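Local coordinates for proteophosphoglycan (Silicibacter pomeroyi DSS-3, PDB 2RE3), which is of unknown function but, as a member of the DUF1285 family, may take part in signal transduction, at residues R20-K25 with S68-R73; P35-D40 with R77-T82; F96-V101 with P143-R148; V111-F114 with D120-V123. One frame throughout, in Å; residues are numbered along the deposited sequence.

Two six-stranded mixed sheets with the same strand order organise the four contacts. Contacts 1 and 2 both reach the first, contact 1 through 68-73 alone, their centres about 12 Å apart, where strands 71-74 and 77-81 lie side by side. Contacts 3 and 4 belong to the second, with centres about 8 Å apart; there Arg-148 NH1 of contact 3 forms a 3.0 Å salt bridge with Asp-120 OD2 of contact 4. The two halves meet where contact 1 touches contact 3, Leu-71 CD1 packing 3.8 Å from Phe-96 CZ. Contacts 2 and 4 lie farthest apart, about 28 Å between centres. No active site is known; bound glycerol, probably from the crystallisation liquor, lies near contacts 1 and 2.

Contact 1: R20-K25 with S68-R73; sequences RAIKSK and SSILKR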
loop_
_atom_site.group_PDB
_atom_site.type_symbol
_atom_site.label_atom_id
_atom_site.label_comp_id
_atom_site.label_asym_id
_atom_site.label_seq_id
_atom_site.Cartn_x
_atom_site.Cartn_y
_atom_site.Cartn_z
ATOM N N ARG A 20 -8.966 -20.333 7.146
ATOM C CA ARG A 20 -8.582 -21.720 7.067
ATOM C C ARG A 20 -8.744 -22.257 5.643
ATOM O O ARG A 20 -7.998 -23.128 5.222
ATOM C CB ARG A 20 -9.372 -22.555 8.085
ATOM C CG ARG A 20 -8.875 -22.394 9.539
ATOM C CD ARG A 20 -9.495 -23.413 10.493
ATOM N NE ARG A 20 -10.961 -23.331 10.642
ATOM C CZ ARG A 20 -11.610 -22.578 11.543
ATOM N NH1 ARG A 20 -10.939 -21.825 12.411
ATOM N NH2 ARG A 20 -12.948 -22.602 11.597
ATOM N N ALA A 21 -9.699 -21.713 4.891
ATOM C CA ALA A 21 -9.899 -22.100 3.476
ATOM C C ALA A 21 -8.798 -21.564 2.543
ATOM O O ALA A 21 -8.546 -22.151 1.500
ATOM C CB ALA A 21 -11.253 -21.648 2.995
ATOM N N ILE A 22 -8.152 -20.459 2.905
ATOM C CA ILE A 22 -7.072 -19.906 2.091
ATOM C C ILE A 22 -5.740 -20.593 2.407
ATOM O O ILE A 22 -5.447 -20.943 3.547
ATOM C CB ILE A 22 -6.843 -18.390 2.344
ATOM C CG1 ILE A 22 -8.136 -17.593 2.300
ATOM C CG2 ILE A 22 -5.886 -17.790 1.298
ATOM C CD1 ILE A 22 -8.008 -16.274 2.963
ATOM N N LYS A 23 -4.928 -20.825 1.391
ATOM C CA LYS A 23 -3.497 -21.068 1.616
ATOM C C LYS A 23 -2.750 -20.199 0.622
ATOM O O LYS A 23 -3.187 -19.998 -0.514
ATOM C CB LYS A 23 -3.106 -22.554 1.475
ATOM C CG LYS A 23 -3.665 -23.498 2.572
ATOM C CD LYS A 23 -2.943 -23.345 3.900
ATOM C CE LYS A 23 -3.594 -24.207 4.970
ATOM N NZ LYS A 23 -4.920 -23.703 5.368
ATOM N N SER A 24 -1.647 -19.635 1.073
ATOM C CA SER A 24 -0.880 -18.771 0.234
ATOM C C SER A 24 0.574 -18.948 0.567
ATOM O O SER A 24 0.947 -18.977 1.737
ATOM C CB SER A 24 -1.265 -17.326 0.482
ATOM O OG SER A 24 -0.743 -16.888 1.719
ATOM N N LYS A 25 1.401 -19.076 -0.457
ATOM C CA LYS A 25 2.840 -18.973 -0.248
ATOM C C LYS A 25 3.247 -17.536 -0.573
ATOM O O LYS A 25 4.437 -17.212 -0.549
ATOM C CB LYS A 25 3.624 -19.929 -1.197
ATOM C CG LYS A 25 3.754 -21.403 -0.746
ATOM C CD LYS A 25 3.726 -22.416 -1.928
ATOM C CE LYS A 25 4.700 -23.599 -1.760
ATOM N NZ LYS A 25 6.037 -23.250 -2.362
ATOM N N SER A 68 -4.245 -10.411 2.977
ATOM C CA SER A 68 -3.644 -9.374 2.144
ATOM C C SER A 68 -3.147 -9.979 0.845
ATOM O O SER A 68 -3.105 -9.291 -0.162
ATOM C CB SER A 68 -2.475 -8.678 2.863
ATOM O OG SER A 68 -2.952 -7.767 3.850
ATOM N N SER A 69 -2.760 -11.261 0.878
ATOM C CA SER A 69 -2.316 -11.947 -0.330
ATOM C C SER A 69 -3.423 -12.024 -1.409
ATOM O O SER A 69 -3.107 -12.208 -2.585
ATOM C CB SER A 69 -1.780 -13.350 -0.025
ATOM O OG SER A 69 -2.805 -14.315 0.255
ATOM N N ILE A 70 -4.692 -11.887 -1.018
ATOM C CA ILE A 70 -5.775 -12.021 -2.013
ATOM C C ILE A 70 -6.521 -10.702 -2.256
ATOM O O ILE A 70 -7.665 -10.686 -2.714
ATOM C CB ILE A 70 -6.745 -13.189 -1.672
ATOM C CG1 ILE A 70 -7.346 -13.034 -0.254
ATOM C CG2 ILE A 70 -6.005 -14.520 -1.891
ATOM C CD1 ILE A 70 -8.606 -13.873 -0.005
ATOM N N LEU A 71 -5.853 -9.597 -1.932
ATOM C CA LEU A 71 -6.395 -8.293 -2.213
ATOM C C LEU A 71 -6.361 -8.038 -3.719
ATOM O O LEU A 71 -5.370 -8.351 -4.414
ATOM C CB LEU A 71 -5.583 -7.227 -1.513
ATOM C CG LEU A 71 -5.982 -6.875 -0.091
ATOM C CD1 LEU A 71 -4.858 -6.137 0.539
ATOM C CD2 LEU A 71 -7.250 -6.013 -0.129
ATOM N N LYS A 72 -7.453 -7.472 -4.214
ATOM C CA LYS A 72 -7.583 -7.114 -5.598
ATOM C C LYS A 72 -8.273 -5.749 -5.671
ATOM O O LYS A 72 -9.264 -5.487 -4.980
ATOM C CB LYS A 72 -8.421 -8.167 -6.313
ATOM C CG LYS A 72 -8.543 -7.953 -7.816
ATOM C CD LYS A 72 -9.428 -9.013 -8.498
ATOM C CE LYS A 72 -9.160 -9.078 -10.026
ATOM N NZ LYS A 72 -10.016 -10.100 -10.737
ATOM N N ARG A 73 -7.747 -4.887 -6.516
ATOM C CA ARG A 73 -8.345 -3.600 -6.751
ATOM C C ARG A 73 -9.128 -3.646 -8.053
ATOM O O ARG A 73 -8.609 -4.097 -9.069
ATOM C CB ARG A 73 -7.233 -2.563 -6.875
ATOM C CG ARG A 73 -7.731 -1.158 -6.916
ATOM C CD ARG A 73 -6.647 -0.189 -7.250
ATOM N NE ARG A 73 -7.239 1.076 -7.602
ATOM C CZ ARG A 73 -6.570 2.217 -7.718
ATOM N NH1 ARG A 73 -5.272 2.293 -7.486
ATOM N NH2 ARG A 73 -7.233 3.311 -8.044
#
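Ser-24 and Ser-69 mark the closest backbone approach between 20-25 and 68-73, with CA of Ser-24 7.0 Å from CA of Ser-69. No hydrogen bond crosses that gap, which is bridged by side chains alone. In 20-25 the helix stops, Ile-22 being the first residue to leave helical backbone angles, and the chain runs on extended. Segment 68-73 bends through a type I turn from Ser-68 to Leu-71, closed by Leu-71 N to Ser-68 O at 3.3 Å, before strand 71-74 begins. The two isoleucines then reach for each other tip to tip: CD1 of Ile-22 lies 3.9 Å from CD1 of Ile-70. Ile-70 presents that tip with CG1 set between its backbone N and carbonyl carbon (chi1 56°), whereas CG1 of Ile-22 stands opposite its carbonyl carbon (chi1 -49°). Beside them, in one of the two conformers modelled for Ser-24, CB of Ser-24 rests 3.4 Å from OG of Ser-69, a contact less certain for that reason; the Ser-69 hydroxyl is hydrogen-bonded to Leu-66 O. Ile-22 also packs on Leu-66 and Phe-67 of helix 61-68. The N-terminal chain, leaving helix 15-21, is thus laid over a helix-turn-strand corner, where a type I turn passes the chain from helix 61-68 into strand 71-74 at the edge of the first sheet.

Contact 2: P35-D40 with R77-T82; sequences PPFNGD and RFYLVT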
loop_
_atom_site.group_PDB
_atom_site.type_symbol
_atom_site.label_atom_id
_atom_site.label_comp_id
_atom_site.label_asym_id
_atom_site.label_seq_id
_atom_site.Cartn_x
_atom_site.Cartn_y
_atom_site.Cartn_z
ATOM N N PRO A 35 -14.624 -14.441 -10.115
ATOM C CA PRO A 35 -15.733 -15.134 -9.496
ATOM C C PRO A 35 -16.891 -14.177 -9.269
ATOM O O PRO A 35 -16.709 -12.970 -9.318
ATOM C CB PRO A 35 -15.155 -15.584 -8.168
ATOM C CG PRO A 35 -14.157 -14.493 -7.846
ATOM C CD PRO A 35 -13.519 -14.230 -9.162
ATOM N N PRO A 36 -18.081 -14.709 -9.012
ATOM C CA PRO A 36 -19.185 -13.768 -8.837
ATOM C C PRO A 36 -19.061 -13.122 -7.467
ATOM O O PRO A 36 -18.491 -13.711 -6.562
ATOM C CB PRO A 36 -20.431 -14.648 -8.967
ATOM C CG PRO A 36 -19.968 -16.027 -8.597
ATOM C CD PRO A 36 -18.488 -16.115 -8.805
ATOM N N PHE A 37 -19.546 -11.898 -7.360
ATOM C CA PHE A 37 -19.478 -11.090 -6.146
ATOM C C PHE A 37 -20.377 -11.664 -5.064
ATOM O O PHE A 37 -21.575 -11.727 -5.252
ATOM C CB PHE A 37 -19.958 -9.696 -6.534
ATOM C CG PHE A 37 -20.054 -8.722 -5.401
ATOM C CD1 PHE A 37 -18.923 -8.368 -4.654
ATOM C CD2 PHE A 37 -21.255 -8.094 -5.120
ATOM C CE1 PHE A 37 -19.014 -7.445 -3.632
ATOM C CE2 PHE A 37 -21.345 -7.162 -4.103
ATOM C CZ PHE A 37 -20.237 -6.837 -3.357
ATOM N N ASN A 38 -19.834 -12.078 -3.930
ATOM C CA ASN A 38 -20.694 -12.554 -2.831
ATOM C C ASN A 38 -21.034 -11.561 -1.725
ATOM O O ASN A 38 -21.461 -11.967 -0.657
ATOM C CB ASN A 38 -20.078 -13.780 -2.168
ATOM C CG ASN A 38 -19.782 -14.866 -3.151
ATOM O OD1 ASN A 38 -18.846 -14.755 -3.953
ATOM N ND2 ASN A 38 -20.580 -15.930 -3.112
ATOM N N GLY A 39 -20.855 -10.273 -1.953
ATOM C CA GLY A 39 -21.237 -9.278 -0.951
ATOM C C GLY A 39 -20.045 -8.618 -0.286
ATOM O O GLY A 39 -18.881 -9.012 -0.481
ATOM N N ASP A 40 -20.333 -7.587 0.486
ATOM C CA ASP A 40 -19.322 -6.944 1.286
ATOM C C ASP A 40 -19.273 -7.603 2.655
ATOM O O ASP A 40 -20.314 -7.985 3.210
ATOM C CB ASP A 40 -19.652 -5.484 1.421
ATOM C CG ASP A 40 -19.652 -4.770 0.088
ATOM O OD1 ASP A 40 -18.575 -4.694 -0.559
ATOM O OD2 ASP A 40 -20.742 -4.286 -0.310
ATOM N N ARG A 77 -12.213 0.440 -5.871
ATOM C CA ARG A 77 -12.661 -0.367 -4.744
ATOM C C ARG A 77 -11.766 -1.568 -4.504
ATOM O O ARG A 77 -10.936 -1.911 -5.328
ATOM C CB ARG A 77 -14.057 -0.857 -5.020
ATOM C CG ARG A 77 -15.128 0.237 -4.929
ATOM C CD ARG A 77 -16.421 -0.257 -5.554
ATOM N NE ARG A 77 -16.117 -1.015 -6.785
ATOM C CZ ARG A 77 -16.184 -0.553 -8.044
ATOM N NH1 ARG A 77 -16.613 0.684 -8.332
ATOM N NH2 ARG A 77 -15.838 -1.372 -9.036
ATOM N N PHE A 78 -11.939 -2.206 -3.353
ATOM C CA PHE A 78 -11.100 -3.326 -2.985
ATOM C C PHE A 78 -11.880 -4.592 -2.592
ATOM O O PHE A 78 -12.932 -4.536 -1.936
ATOM C CB PHE A 78 -10.183 -2.904 -1.851
ATOM C CG PHE A 78 -9.277 -1.761 -2.204
ATOM C CD1 PHE A 78 -9.683 -0.458 -2.004
ATOM C CD2 PHE A 78 -8.029 -1.995 -2.729
ATOM C CE1 PHE A 78 -8.852 0.586 -2.329
ATOM C CE2 PHE A 78 -7.204 -0.976 -3.073
ATOM C CZ PHE A 78 -7.607 0.330 -2.877
ATOM N N TYR A 79 -11.330 -5.731 -3.004
ATOM C CA TYR A 79 -11.948 -7.023 -2.795
ATOM C C TYR A 79 -10.922 -8.013 -2.256
ATOM O O TYR A 79 -9.725 -7.772 -2.350
ATOM C CB TYR A 79 -12.530 -7.542 -4.112
ATOM C CG TYR A 79 -13.516 -6.578 -4.689
ATOM C CD1 TYR A 79 -13.092 -5.514 -5.462
ATOM C CD2 TYR A 79 -14.870 -6.690 -4.419
ATOM C CE1 TYR A 79 -13.976 -4.621 -5.994
ATOM C CE2 TYR A 79 -15.774 -5.759 -4.928
ATOM C CZ TYR A 79 -15.299 -4.733 -5.716
ATOM O OH TYR A 79 -16.143 -3.812 -6.238
ATOM N N LEU A 80 -11.414 -9.083 -1.641
ATOM C CA LEU A 80 -10.613 -10.286 -1.383
ATOM C C LEU A 80 -11.164 -11.301 -2.358
ATOM O O LEU A 80 -12.358 -11.548 -2.376
ATOM C CB LEU A 80 -10.773 -10.777 0.072
ATOM C CG LEU A 80 -10.540 -9.664 1.100
ATOM C CD1 LEU A 80 -10.825 -10.159 2.456
ATOM C CD2 LEU A 80 -9.123 -9.113 1.006
ATOM N N VAL A 81 -10.294 -11.864 -3.177
ATOM C CA VAL A 81 -10.707 -12.682 -4.302
ATOM C C VAL A 81 -9.948 -13.994 -4.311
ATOM O O VAL A 81 -8.734 -14.015 -4.237
ATOM C CB VAL A 81 -10.446 -11.925 -5.604
ATOM C CG1 VAL A 81 -10.887 -12.740 -6.833
ATOM C CG2 VAL A 81 -11.163 -10.572 -5.541
ATOM N N THR A 82 -10.693 -15.084 -4.389
ATOM C CA THR A 82 -10.162 -16.406 -4.648
ATOM C C THR A 82 -10.757 -16.836 -6.003
ATOM O O THR A 82 -11.590 -16.133 -6.561
ATOM C CB THR A 82 -10.626 -17.399 -3.557
ATOM O OG1 THR A 82 -12.057 -17.473 -3.589
ATOM C CG2 THR A 82 -10.162 -16.981 -2.171
#
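Phe-37 brings CE1 to the edge of the Tyr-79 ring, near its plane, CE1 of Phe-37 lying 3.9 Å from CE2 of Tyr-79. The two side chains cross at about a right angle. Phe-37 lies there because its CG is anti to the backbone N (chi1 176°), and the same ring carries Gly-39 N 3.6 Å above its plane, over the centre. The tyrosine hydroxyl is fixed in turn: Arg-77 NE donates to Tyr-79 OH at 2.9 Å, with an N-H...O angle of 153°. Replacing Tyr-79 by alanine would probably leave Arg-77 NE without this acceptor and open a gap beside the Phe-37 ring. Farther along, Pro-35 lies across Val-81, CD of the proline 3.8 Å from CG1 of Val-81, while CG of Pro-35 comes within 3.3 Å of Thr-82 O. In the first sheet, strand 86-91 runs between the two strands: Asn-38 and Gly-39 pair with it on one flank, Phe-78 and Leu-80 on the other. Lys-86 of that middle strand touches Pro-35 and makes a cation-pi contact with Tyr-79, and strand 71-74 borders 77-81 beyond.

Contact 3: F96-V101 with P143-R148; sequences FVAVDV and PYVHVR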
loop_
_atom_site.group_PDB
_atom_site.type_symbol
_atom_site.label_atom_id
_atom_site.label_comp_id
_atom_site.label_asym_id
_atom_site.label_seq_id
_atom_site.Cartn_x
_atom_site.Cartn_y
_atom_site.Cartn_z
ATOM N N PHE A 96 -2.103 -0.715 2.187
ATOM C CA PHE A 96 -0.850 -0.999 2.908
ATOM C C PHE A 96 -0.205 0.238 3.503
ATOM O O PHE A 96 -0.469 1.357 3.075
ATOM C CB PHE A 96 0.152 -1.654 1.983
ATOM C CG PHE A 96 -0.332 -2.931 1.347
ATOM C CD1 PHE A 96 -0.566 -4.055 2.112
ATOM C CD2 PHE A 96 -0.475 -3.017 -0.024
ATOM C CE1 PHE A 96 -0.965 -5.226 1.527
ATOM C CE2 PHE A 96 -0.878 -4.196 -0.626
ATOM C CZ PHE A 96 -1.127 -5.308 0.160
ATOM N N VAL A 97 0.619 0.020 4.508
ATOM C CA VAL A 97 1.483 1.038 5.023
ATOM C C VAL A 97 2.922 0.595 4.777
ATOM O O VAL A 97 3.276 -0.522 5.116
ATOM C CB VAL A 97 1.273 1.260 6.531
ATOM C CG1 VAL A 97 2.439 2.046 7.111
ATOM C CG2 VAL A 97 -0.075 1.979 6.794
ATOM N N ALA A 98 3.730 1.475 4.186
ATOM C CA ALA A 98 5.178 1.279 4.051
ATOM C C ALA A 98 5.840 1.623 5.379
ATOM O O ALA A 98 5.767 2.774 5.823
ATOM C CB ALA A 98 5.760 2.179 2.925
ATOM N N VAL A 99 6.485 0.644 6.004
ATOM C CA VAL A 99 7.096 0.849 7.319
ATOM C C VAL A 99 8.608 0.923 7.315
ATOM O O VAL A 99 9.215 1.218 8.334
ATOM C CB VAL A 99 6.706 -0.259 8.291
ATOM C CG1 VAL A 99 5.170 -0.214 8.533
ATOM C CG2 VAL A 99 7.207 -1.626 7.771
ATOM N N ASP A 100 9.220 0.654 6.179
ATOM C CA ASP A 100 10.662 0.712 6.065
ATOM C C ASP A 100 11.059 1.128 4.659
ATOM O O ASP A 100 10.362 0.832 3.697
ATOM C CB ASP A 100 11.262 -0.653 6.404
ATOM C CG ASP A 100 12.677 -0.554 6.903
ATOM O OD1 ASP A 100 13.082 0.563 7.275
ATOM O OD2 ASP A 100 13.381 -1.589 6.931
ATOM N N VAL A 101 12.167 1.846 4.545
ATOM C CA VAL A 101 12.722 2.169 3.241
ATOM C C VAL A 101 14.219 1.985 3.359
ATOM O O VAL A 101 14.813 2.332 4.379
ATOM C CB VAL A 101 12.381 3.607 2.765
ATOM C CG1 VAL A 101 12.793 4.647 3.802
ATOM C CG2 VAL A 101 13.057 3.898 1.428
ATOM N N PRO A 143 2.495 10.869 1.055
ATOM C CA PRO A 143 2.897 10.231 -0.174
ATOM C C PRO A 143 2.677 8.711 -0.126
ATOM O O PRO A 143 2.755 8.100 0.938
ATOM C CB PRO A 143 4.388 10.544 -0.232
ATOM C CG PRO A 143 4.820 10.561 1.185
ATOM C CD PRO A 143 3.577 10.830 2.044
ATOM N N TYR A 144 2.436 8.123 -1.290
ATOM C CA TYR A 144 2.257 6.687 -1.431
ATOM C C TYR A 144 3.312 6.094 -2.332
ATOM O O TYR A 144 3.973 6.826 -3.070
ATOM C CB TYR A 144 0.905 6.416 -2.040
ATOM C CG TYR A 144 -0.252 7.026 -1.273
ATOM C CD1 TYR A 144 -0.578 8.361 -1.426
ATOM C CD2 TYR A 144 -1.046 6.254 -0.412
ATOM C CE1 TYR A 144 -1.662 8.931 -0.767
ATOM C CE2 TYR A 144 -2.145 6.817 0.260
ATOM C CZ TYR A 144 -2.436 8.169 0.065
ATOM O OH TYR A 144 -3.479 8.771 0.696
ATOM N N VAL A 145 3.469 4.770 -2.270
ATOM C CA VAL A 145 4.244 4.015 -3.264
ATOM C C VAL A 145 3.461 2.775 -3.715
ATOM O O VAL A 145 2.795 2.108 -2.926
ATOM C CB VAL A 145 5.640 3.613 -2.752
ATOM C CG1 VAL A 145 5.574 2.754 -1.491
ATOM C CG2 VAL A 145 6.391 2.853 -3.821
ATOM N N HIS A 146 3.507 2.510 -5.010
ATOM C CA HIS A 146 2.825 1.363 -5.587
ATOM C C HIS A 146 3.571 0.092 -5.207
ATOM O O HIS A 146 4.812 0.043 -5.253
ATOM C CB HIS A 146 2.784 1.529 -7.105
ATOM C CG HIS A 146 2.139 0.404 -7.857
ATOM N ND1 HIS A 146 2.867 -0.626 -8.400
ATOM C CD2 HIS A 146 0.854 0.198 -8.237
ATOM C CE1 HIS A 146 2.054 -1.444 -9.053
ATOM N NE2 HIS A 146 0.827 -0.967 -8.973
ATOM N N VAL A 147 2.815 -0.912 -4.792
ATOM C CA VAL A 147 3.369 -2.220 -4.421
ATOM C C VAL A 147 3.041 -3.220 -5.518
ATOM O O VAL A 147 3.936 -3.848 -6.059
ATOM C CB VAL A 147 2.754 -2.725 -3.105
ATOM C CG1 VAL A 147 3.348 -4.095 -2.724
ATOM C CG2 VAL A 147 2.890 -1.641 -2.022
ATOM N N ARG A 148 1.754 -3.382 -5.845
ATOM C CA ARG A 148 1.393 -4.254 -6.953
ATOM C C ARG A 148 -0.030 -4.029 -7.404
ATOM O O ARG A 148 -0.913 -3.713 -6.599
ATOM C CB ARG A 148 1.573 -5.747 -6.590
ATOM C CG ARG A 148 0.666 -6.264 -5.467
ATOM C CD ARG A 148 0.701 -7.811 -5.346
ATOM N NE ARG A 148 -0.236 -8.230 -4.294
ATOM C CZ ARG A 148 0.022 -8.159 -2.991
ATOM N NH1 ARG A 148 1.210 -7.754 -2.566
ATOM N NH2 ARG A 148 -0.898 -8.523 -2.096
#
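Phe-96 reaches across to Val-147 and Arg-148. Its CB points toward segment 143-148, and CG is held opposite the carbonyl carbon (chi1 -57°), which carries the ring to the far strand. On the way out, CD2 of Phe-96 comes 4.1 Å from CG2 of Val-147, the two side chains crossing at about a right angle. At the tip, CZ of Phe-96 lies 3.9 Å from NH2 of Arg-148. That nitrogen approaches the ring edge near its plane, with ring and guanidinium planes 54° apart, so it does not sit over the aromatic face. Arg-148 extends from CG to NE, and its NH1 is held in the salt bridge to Asp-120. Two residues along the strand, CB of Ala-98 lies 4.5 Å from CG1 of Val-145, a looser apolar touch. The strand axes approach to 8.1 Å at 102°, too far and too steep for direct pairing. Strand 151-155 intervenes: Phe-96 and Ala-98 bond to Leu-154 through their backbones, while Val-147 and Arg-148 both face Leu-151 in a classic beta bulge. Side chains that meet over a middle strand in a strongly twisted mixed sheet recall the 37-45 and 77-81 pair, in keeping with the repeated motifs of the DUF1285 fold.

Contact 4: V111-F114 with D120-V123; sequences VLTF and DSAV
Thr-113 with Val-123 and Phe-114 with Ala-122 are paired across a beta hairpin, whose second strand, 121-123, is outermost in its sheet within the chain. Phe-114 and Ala-122 form the hydrogen-bonded pair: Phe-114 N to Ala-122 O is 2.9 Å and nearly straight at 171°, and Ala-122 N to Phe-114 O is 2.8 Å. Thr-113 and Val-123 form the non-hydrogen-bonded pair, CA of Thr-113 being 4.3 Å from CA of Val-123. Their side chains share one face. Thr-113 splits its branches: OG1, opposite the carbonyl carbon (chi1 -63°), lies 3.6 Å from CG2 of Val-123, while CG2 turns to Ser-121 and meets its OG at 3.5 Å. The serine hydroxyl stands there because it is anti to its own backbone N (chi1 177°). Val-123 likewise divides its methyls, giving CG1 to CG1 of Val-111 at 3.8 Å, and the two valines cross obliquely. Leu-112, Phe-114 and Ala-122 take the other face. There Phe-114 leads its ring away from 120-123 onto Val-101 and Leu-163, and Leu-112 also packs on Leu-163, so that this face lies against helix 157-164. At its near edge the Phe-114 ring has Ala-122 O in its plane. The carbonyl oxygen of Phe-114 has a second neighbour besides Ala-122 N: CA of Ser-121 makes a CA-H...O contact with Phe-114 O at 3.2 Å.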
loop_
_atom_site.group_PDB
_atom_site.type_symbol
_atom_site.label_atom_id
_atom_site.label_comp_id
_atom_site.label_asym_id
_atom_site.label_seq_id
_atom_site.Cartn_x
_atom_site.Cartn_y
_atom_site.Cartn_z
ATOM N N VAL A 111 18.378 4.047 -5.598
ATOM C CA VAL A 111 17.225 3.151 -5.645
ATOM C C VAL A 111 16.617 3.001 -4.237
ATOM O O VAL A 111 17.311 2.736 -3.243
ATOM C CB VAL A 111 17.607 1.745 -6.207
ATOM C CG1 VAL A 111 16.361 0.856 -6.320
ATOM C CG2 VAL A 111 18.296 1.879 -7.558
ATOM N N LEU A 112 15.316 3.187 -4.162
ATOM C CA LEU A 112 14.592 3.124 -2.892
ATOM C C LEU A 112 13.748 1.853 -2.860
ATOM O O LEU A 112 12.841 1.688 -3.675
ATOM C CB LEU A 112 13.691 4.361 -2.704
ATOM C CG LEU A 112 14.324 5.756 -2.746
ATOM C CD1 LEU A 112 13.246 6.873 -2.639
ATOM C CD2 LEU A 112 15.318 5.898 -1.639
ATOM N N THR A 113 14.066 0.949 -1.931
ATOM C CA THR A 113 13.277 -0.262 -1.714
ATOM C C THR A 113 12.461 -0.158 -0.417
ATOM O O THR A 113 12.997 0.007 0.689
ATOM C CB THR A 113 14.143 -1.505 -1.732
ATOM O OG1 THR A 113 14.730 -1.617 -3.024
ATOM C CG2 THR A 113 13.300 -2.760 -1.463
ATOM N N PHE A 114 11.148 -0.243 -0.581
ATOM C CA PHE A 114 10.218 -0.124 0.529
ATOM C C PHE A 114 9.759 -1.503 0.984
ATOM O O PHE A 114 9.637 -2.419 0.170
ATOM C CB PHE A 114 9.001 0.646 0.087
ATOM C CG PHE A 114 9.249 2.096 -0.146
ATOM C CD1 PHE A 114 9.690 2.544 -1.362
ATOM C CD2 PHE A 114 9.009 3.018 0.855
ATOM C CE1 PHE A 114 9.901 3.874 -1.574
ATOM C CE2 PHE A 114 9.208 4.355 0.634
ATOM C CZ PHE A 114 9.662 4.780 -0.581
ATOM N N ASP A 120 5.770 -7.218 2.350
ATOM C CA ASP A 120 6.090 -7.145 0.936
ATOM C C ASP A 120 7.121 -6.045 0.651
ATOM O O ASP A 120 7.234 -5.044 1.368
ATOM C CB ASP A 120 4.861 -6.899 0.079
ATOM C CG ASP A 120 3.858 -8.043 0.120
ATOM O OD1 ASP A 120 4.265 -9.249 0.163
ATOM O OD2 ASP A 120 2.654 -7.697 0.074
ATOM N N SER A 121 7.845 -6.244 -0.431
ATOM C CA SER A 121 8.926 -5.384 -0.831
ATOM C C SER A 121 8.513 -4.689 -2.136
ATOM O O SER A 121 8.009 -5.353 -3.036
ATOM C CB SER A 121 10.139 -6.277 -1.068
ATOM O OG SER A 121 11.228 -5.528 -1.528
ATOM N N ALA A 122 8.735 -3.381 -2.266
ATOM C CA ALA A 122 8.491 -2.696 -3.553
ATOM C C ALA A 122 9.628 -1.789 -3.900
ATOM O O ALA A 122 9.899 -0.872 -3.144
ATOM C CB ALA A 122 7.240 -1.881 -3.485
ATOM N N VAL A 123 10.283 -2.033 -5.033
ATOM C CA VAL A 123 11.371 -1.194 -5.491
ATOM C C VAL A 123 10.763 0.016 -6.180
ATOM O O VAL A 123 10.079 -0.133 -7.216
ATOM C CB VAL A 123 12.230 -1.950 -6.501
ATOM C CG1 VAL A 123 13.193 -0.996 -7.222
ATOM C CG2 VAL A 123 12.958 -3.131 -5.818
#